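Long-range contacts in probable glycosidase crf1 (Neosartorya fumigata, PDB 6IBU), which cleaves chitin and transfers the cleaved chitin chains to 1,6-beta-glucan or to other chitin, cross-linking the polysaccharides of the fungal cell wall and septa: residues 108-114 against 126-132; 139-143 against 153-157. One frame throughout, in Å; residues are numbered along the deposited sequence.

Interaction 1. Residues 108-114 against 126-132; sequences TTQVQTN and RGTYVPV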
loop_
_atom_site.group_PDB
_atom_site.type_symbol
_atom_site.label_atom_id
_atom_site.label_comp_id
_atom_site.label_asym_id
_atom_site.label_seq_id
_atom_site.Cartn_x
_atom_site.Cartn_y
_atom_site.Cartn_z
ATOM N N THR A 108 2.544 18.790 4.586
ATOM C CA THR A 108 2.851 19.088 3.168
ATOM C C THR A 108 4.328 18.868 2.855
ATOM O O THR A 108 4.748 19.325 1.793
ATOM C CB THR A 108 2.463 20.521 2.834
ATOM O OG1 THR A 108 3.276 21.330 3.684
ATOM C CG2 THR A 108 0.998 20.784 3.078
ATOM N N THR A 109 5.098 18.241 3.744
ATOM C CA THR A 109 6.579 18.214 3.657
ATOM C C THR A 109 7.112 16.795 3.818
ATOM O O THR A 109 8.335 16.635 3.728
ATOM C CB THR A 109 7.228 19.082 4.737
ATOM O OG1 THR A 109 6.650 18.746 6.004
ATOM C CG2 THR A 109 7.087 20.553 4.421
ATOM N N GLN A 110 6.255 15.824 4.115
ATOM C CA GLN A 110 6.712 14.444 4.380
ATOM C C GLN A 110 5.715 13.418 3.826
ATOM O O GLN A 110 4.545 13.762 3.507
ATOM C CB GLN A 110 6.899 14.185 5.866
ATOM C CG GLN A 110 7.501 15.334 6.663
ATOM C CD GLN A 110 7.472 14.997 8.142
ATOM O OE1 GLN A 110 8.495 14.743 8.763
ATOM N NE2 GLN A 110 6.282 14.917 8.707
ATOM N N VAL A 111 6.209 12.192 3.698
ATOM C CA VAL A 111 5.399 10.951 3.575
ATOM C C VAL A 111 5.917 10.003 4.650
ATOM O O VAL A 111 7.100 10.060 4.983
ATOM C CB VAL A 111 5.489 10.326 2.171
ATOM C CG1 VAL A 111 4.863 11.228 1.129
ATOM C CG2 VAL A 111 6.923 10.001 1.787
ATOM N N GLN A 112 5.049 9.166 5.186
ATOM C CA GLN A 112 5.492 8.163 6.179
ATOM C C GLN A 112 5.758 6.848 5.447
ATOM O O GLN A 112 5.016 6.511 4.538
ATOM C CB GLN A 112 4.487 8.021 7.315
ATOM C CG GLN A 112 5.120 7.306 8.495
ATOM C CD GLN A 112 4.138 6.897 9.555
ATOM O OE1 GLN A 112 4.428 7.008 10.741
ATOM N NE2 GLN A 112 2.976 6.423 9.142
ATOM N N THR A 113 6.833 6.171 5.809
ATOM C CA THR A 113 7.110 4.798 5.336
ATOM C C THR A 113 6.790 3.852 6.476
ATOM O O THR A 113 6.922 4.219 7.624
ATOM C CB THR A 113 8.540 4.609 4.823
ATOM O OG1 THR A 113 9.474 4.902 5.862
ATOM C CG2 THR A 113 8.841 5.417 3.575
ATOM N N ASN A 114 6.372 2.657 6.162
ATOM C CA ASN A 114 6.001 1.709 7.226
ATOM C C ASN A 114 6.068 0.270 6.745
ATOM O O ASN A 114 5.976 0.019 5.544
ATOM C CB ASN A 114 4.591 1.983 7.702
ATOM C CG ASN A 114 4.571 2.153 9.194
ATOM O OD1 ASN A 114 4.874 1.229 9.939
ATOM N ND2 ASN A 114 4.270 3.367 9.616
ATOM N N ARG A 126 8.782 0.524 12.967
ATOM C CA ARG A 126 8.275 0.168 11.625
ATOM C C ARG A 126 8.118 1.444 10.792
ATOM O O ARG A 126 8.271 1.338 9.596
ATOM C CB ARG A 126 6.954 -0.585 11.797
ATOM C CG ARG A 126 7.064 -1.788 12.729
ATOM C CD ARG A 126 5.742 -2.471 13.023
ATOM N NE ARG A 126 4.997 -1.827 14.106
ATOM C CZ ARG A 126 4.187 -0.772 13.956
ATOM N NH1 ARG A 126 3.565 -0.251 15.001
ATOM N NH2 ARG A 126 3.977 -0.251 12.759
ATOM N N GLY A 127 7.887 2.592 11.441
ATOM C CA GLY A 127 7.520 3.878 10.814
ATOM C C GLY A 127 8.684 4.858 10.764
ATOM O O GLY A 127 9.366 5.045 11.781
ATOM N N THR A 128 8.887 5.480 9.609
ATOM C CA THR A 128 9.905 6.517 9.336
ATOM C C THR A 128 9.259 7.591 8.459
ATOM O O THR A 128 8.693 7.241 7.429
ATOM C CB THR A 128 11.101 5.899 8.607
ATOM O OG1 THR A 128 11.794 5.048 9.518
ATOM C CG2 THR A 128 12.053 6.931 8.040
ATOM N N TYR A 129 9.383 8.860 8.823
ATOM C CA TYR A 129 8.968 9.982 7.947
ATOM C C TYR A 129 10.132 10.350 7.035
ATOM O O TYR A 129 11.266 10.355 7.502
ATOM C CB TYR A 129 8.500 11.175 8.771
ATOM C CG TYR A 129 7.211 10.907 9.492
ATOM C CD1 TYR A 129 7.222 10.297 10.733
ATOM C CD2 TYR A 129 5.985 11.214 8.922
ATOM C CE1 TYR A 129 6.052 10.048 11.425
ATOM C CE2 TYR A 129 4.804 10.970 9.596
ATOM C CZ TYR A 129 4.842 10.391 10.851
ATOM O OH TYR A 129 3.691 10.138 11.534
ATOM N N VAL A 130 9.847 10.671 5.777
ATOM C CA VAL A 130 10.892 11.132 4.820
ATOM C C VAL A 130 10.401 12.425 4.198
ATOM O O VAL A 130 9.227 12.541 3.900
ATOM C CB VAL A 130 11.208 10.046 3.773
ATOM C CG1 VAL A 130 11.504 8.728 4.448
ATOM C CG2 VAL A 130 10.097 9.838 2.754
ATOM N N PRO A 131 11.274 13.414 3.954
ATOM C CA PRO A 131 10.862 14.675 3.344
ATOM C C PRO A 131 10.438 14.455 1.886
ATOM O O PRO A 131 11.076 13.738 1.210
ATOM C CB PRO A 131 12.116 15.575 3.407
ATOM C CG PRO A 131 13.111 14.823 4.300
ATOM C CD PRO A 131 12.728 13.362 4.173
ATOM N N VAL A 132 9.346 15.082 1.473
ATOM C CA VAL A 132 8.823 15.073 0.076
ATOM C C VAL A 132 8.207 16.449 -0.201
ATOM O O VAL A 132 7.546 17.018 0.682
ATOM C CB VAL A 132 7.789 13.950 -0.118
ATOM C CG1 VAL A 132 7.408 13.774 -1.581
ATOM C CG2 VAL A 132 8.277 12.640 0.444
HETATM O O HOH W 1 11.424 13.677 7.334
#

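Interaction 2. Residues 139-143 against 153-157; sequences FHTYT and WSIDG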
loop_
_atom_site.group_PDB
_atom_site.type_symbol
_atom_site.label_atom_id
_atom_site.label_comp_id
_atom_site.label_asym_id
_atom_site.label_seq_id
_atom_site.Cartn_x
_atom_site.Cartn_y
_atom_site.Cartn_z
ATOM N N PHE A 139 2.399 15.358 -8.408
ATOM C CA PHE A 139 2.593 13.880 -8.502
ATOM C C PHE A 139 4.034 13.544 -8.129
ATOM O O PHE A 139 4.927 14.334 -8.424
ATOM C CB PHE A 139 2.257 13.397 -9.909
ATOM C CG PHE A 139 0.772 13.290 -10.100
ATOM C CD1 PHE A 139 0.122 12.136 -9.715
ATOM C CD2 PHE A 139 0.030 14.357 -10.585
ATOM C CE1 PHE A 139 -1.245 12.017 -9.870
ATOM C CE2 PHE A 139 -1.342 14.236 -10.742
ATOM C CZ PHE A 139 -1.976 13.067 -10.389
ATOM N N HIS A 140 4.234 12.402 -7.479
ATOM C CA HIS A 140 5.561 11.806 -7.222
ATOM C C HIS A 140 5.465 10.340 -7.597
ATOM O O HIS A 140 4.365 9.805 -7.616
ATOM C CB HIS A 140 5.971 11.963 -5.754
ATOM C CG HIS A 140 6.292 13.365 -5.380
ATOM N ND1 HIS A 140 7.457 13.971 -5.781
ATOM C CD2 HIS A 140 5.598 14.279 -4.668
ATOM C CE1 HIS A 140 7.468 15.210 -5.323
ATOM N NE2 HIS A 140 6.336 15.424 -4.647
ATOM N N THR A 141 6.602 9.715 -7.839
ATOM C CA THR A 141 6.678 8.272 -8.099
ATOM C C THR A 141 7.093 7.603 -6.798
ATOM O O THR A 141 8.221 7.796 -6.375
ATOM C CB THR A 141 7.638 7.968 -9.242
ATOM O OG1 THR A 141 7.185 8.726 -10.354
ATOM C CG2 THR A 141 7.656 6.501 -9.577
ATOM N N TYR A 142 6.202 6.818 -6.216
ATOM C CA TYR A 142 6.478 6.072 -4.970
ATOM C C TYR A 142 6.821 4.635 -5.361
ATOM O O TYR A 142 5.988 3.932 -5.936
ATOM C CB TYR A 142 5.286 6.179 -4.043
ATOM C CG TYR A 142 4.975 7.582 -3.601
ATOM C CD1 TYR A 142 5.527 8.109 -2.443
ATOM C CD2 TYR A 142 4.106 8.379 -4.336
ATOM C CE1 TYR A 142 5.228 9.399 -2.034
ATOM C CE2 TYR A 142 3.775 9.654 -3.921
ATOM C CZ TYR A 142 4.329 10.169 -2.766
ATOM O OH TYR A 142 4.016 11.441 -2.372
ATOM N N THR A 143 8.043 4.227 -5.063
ATOM C CA THR A 143 8.594 2.934 -5.514
ATOM C C THR A 143 8.996 2.094 -4.301
ATOM O O THR A 143 9.710 2.594 -3.447
ATOM C CB THR A 143 9.799 3.158 -6.427
ATOM O OG1 THR A 143 9.395 4.094 -7.425
ATOM C CG2 THR A 143 10.304 1.868 -7.035
ATOM N N TRP A 153 12.452 1.742 -0.144
ATOM C CA TRP A 153 11.475 2.789 -0.527
ATOM C C TRP A 153 12.229 3.831 -1.341
ATOM O O TRP A 153 13.285 4.247 -0.897
ATOM C CB TRP A 153 10.857 3.465 0.703
ATOM C CG TRP A 153 9.879 2.670 1.510
ATOM C CD1 TRP A 153 8.524 2.818 1.528
ATOM C CD2 TRP A 153 10.183 1.674 2.500
ATOM N NE1 TRP A 153 7.971 1.968 2.452
ATOM C CE2 TRP A 153 8.961 1.253 3.058
ATOM C CE3 TRP A 153 11.361 1.069 2.940
ATOM C CZ2 TRP A 153 8.888 0.274 4.043
ATOM C CZ3 TRP A 153 11.293 0.117 3.933
ATOM C CH2 TRP A 153 10.067 -0.277 4.472
ATOM N N SER A 154 11.677 4.257 -2.458
ATOM C CA SER A 154 12.241 5.338 -3.302
ATOM C C SER A 154 11.158 6.344 -3.675
ATOM O O SER A 154 10.006 5.933 -3.893
ATOM C CB SER A 154 12.852 4.777 -4.533
ATOM O OG SER A 154 14.113 4.242 -4.199
ATOM N N ILE A 155 11.548 7.611 -3.775
ATOM C CA ILE A 155 10.656 8.701 -4.271
ATOM C C ILE A 155 11.379 9.381 -5.423
ATOM O O ILE A 155 12.499 9.882 -5.193
ATOM C CB ILE A 155 10.307 9.691 -3.146
ATOM C CG1 ILE A 155 9.682 8.962 -1.954
ATOM C CG2 ILE A 155 9.434 10.795 -3.715
ATOM C CD1 ILE A 155 9.252 9.864 -0.825
ATOM N N ASP A 156 10.776 9.365 -6.612
ATOM C CA ASP A 156 11.347 10.028 -7.811
ATOM C C ASP A 156 12.763 9.512 -8.041
ATOM O O ASP A 156 13.634 10.304 -8.385
ATOM C CB ASP A 156 11.289 11.545 -7.636
ATOM C CG ASP A 156 9.879 12.056 -7.380
ATOM O OD1 ASP A 156 8.908 11.340 -7.748
ATOM O OD2 ASP A 156 9.764 13.171 -6.799
ATOM N N GLY A 157 12.967 8.217 -7.834
ATOM C CA GLY A 157 14.232 7.511 -8.094
ATOM C C GLY A 157 15.326 7.835 -7.093
ATOM O O GLY A 157 16.503 7.653 -7.464
HETATM O O HOH W 2 8.051 14.684 -8.960
HETATM O O HOH W 3 10.937 6.232 -7.090
HETATM O O HOH W 4 8.258 11.504 -10.465
HETATM O O HOH W 5 12.766 1.639 -4.214
#

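Interaction 1. Residues 108-114 against 126-132
A chi1 of -164° carries CG of Gln112 away from its own backbone N and over the ring of Tyr129, its partner in a non-hydrogen-bonded pair of an antiparallel hairpin. Gln112 CG sits 3.8 Å from the centroid of the Tyr129 ring, a CH-pi contact over the ring centre. From the other side of the ring plane the Gln110 amide approaches obliquely, its plane 11° from that of the ring, with NE2 3.7 Å from Tyr129 CD2; that NE2 is hydrogen-bonded to Asp107. Val111 and Val130 turn to the other face, where Val111 CG2 touches CG2 of both Val130 and Val132.

Toward the loop that joins the strands, Thr128 O is gripped twice: by Thr113 N at 2.7 Å, almost straight, and by Thr113 OG1 at 2.9 Å. The hydroxyl reaches it from a position between backbone N and carbonyl carbon, and Arg161 donates to the same OG1. Beyond Pro131, Val132 N still bonds to Thr109 O, but the donor stands 54° out of the carbonyl plane.

Strand 128-131 is the outer edge of its sheet; strand 110-116 joins it to strand 98-105, which carries Glu102, a chitin-binding residue and the probable proton donor, bonded to Gln112 through the backbone. Trp200 of helix 195-201 touches Gln112 and Tyr129, whereas Ile155 of strand 150-155 packs against the valines.

Interaction 2. Residues 139-143 against 153-157
Asp156 grips the start of strand 140-143 with both carboxylate oxygens. OD2 accepts from His140 ND1 at 2.6 Å through its syn lone pair, and the oxygen lies only 9° out of the imidazole plane, with ring and carboxylate 28° from coplanar. OD1 accepts the backbone N-H of Thr141 at 2.8 Å, met nearly along the C-O axis and almost straight at the hydrogen. In return, Asp156 N donates to Thr141 O, so side chain and backbone of one residue clamp the strand where the regular ladder ends. The imidazole is fixed from its other nitrogen too, since NE2 donates to Ala133 O; two acceptors, one a carboxylate, are consistent with a doubly protonated, positively charged ring.

Farther into the hairpin, Thr143 and Ser154 form a hydrogen-bonded pair, with Ser154 N donating to Thr143 O at 2.8 Å and Thr143 N to Ser154 O. Their CB atoms stand 3.9 Å apart on the same face. On the opposite, apolar face Tyr142 CE1 and Ile155 CD1 meet only loosely, at 4.2 Å; both residues are buried and pack on Val111 of the facing sheet, Ile155 also on Val132, and the Tyr142 ring packs edge-to-face with Trp101.

Water follows the Thr141, Thr143 and Ser154 side and the Asp156 carboxylate. One spans Phe139 O and Asp156 OD2, another links Thr141 OG1 to Asp156 OD1, a third joins Thr141 O, Thr143 OG1 and Gly157 N, and a fourth bonds Ser154 OG within reach of Thr143 O. This hydrated side contrasts with the apolar Tyr142-Ile155 side.

The hairpin belongs to the sheet that backs the catalytic one in the GH16 beta-sandwich. Strand 71-78 pairs with 140-146, its Glu74 accepting a hydrogen bond from Thr143, and strand 158-164 pairs with 150-155.

Overall arrangement
Interactions 1 and 2 are successive hairpins in the two facing sheets of the GH16 jelly roll, their centres 12 Å apart, and they meet across the interior of the sandwich. Val132 CG2 lies 3.2 Å from Ile155 CD1, and Thr113 CG2 lies 3.3 Å from Trp153 CD1. Interaction 1 is nearer to the catalytic centre: the side chain of Gln112 is about 4 Å from that of chitin-binding Glu102, the probable proton donor, and that of Asn114 about 5 Å from that of Glu98, the probable nucleophile. From 139-143/153-157, the Trp153 side chain lies about 7 Å from that of Glu98, and its NE1 bonds to Asp100 O of strand 98-105, which also holds Glu98.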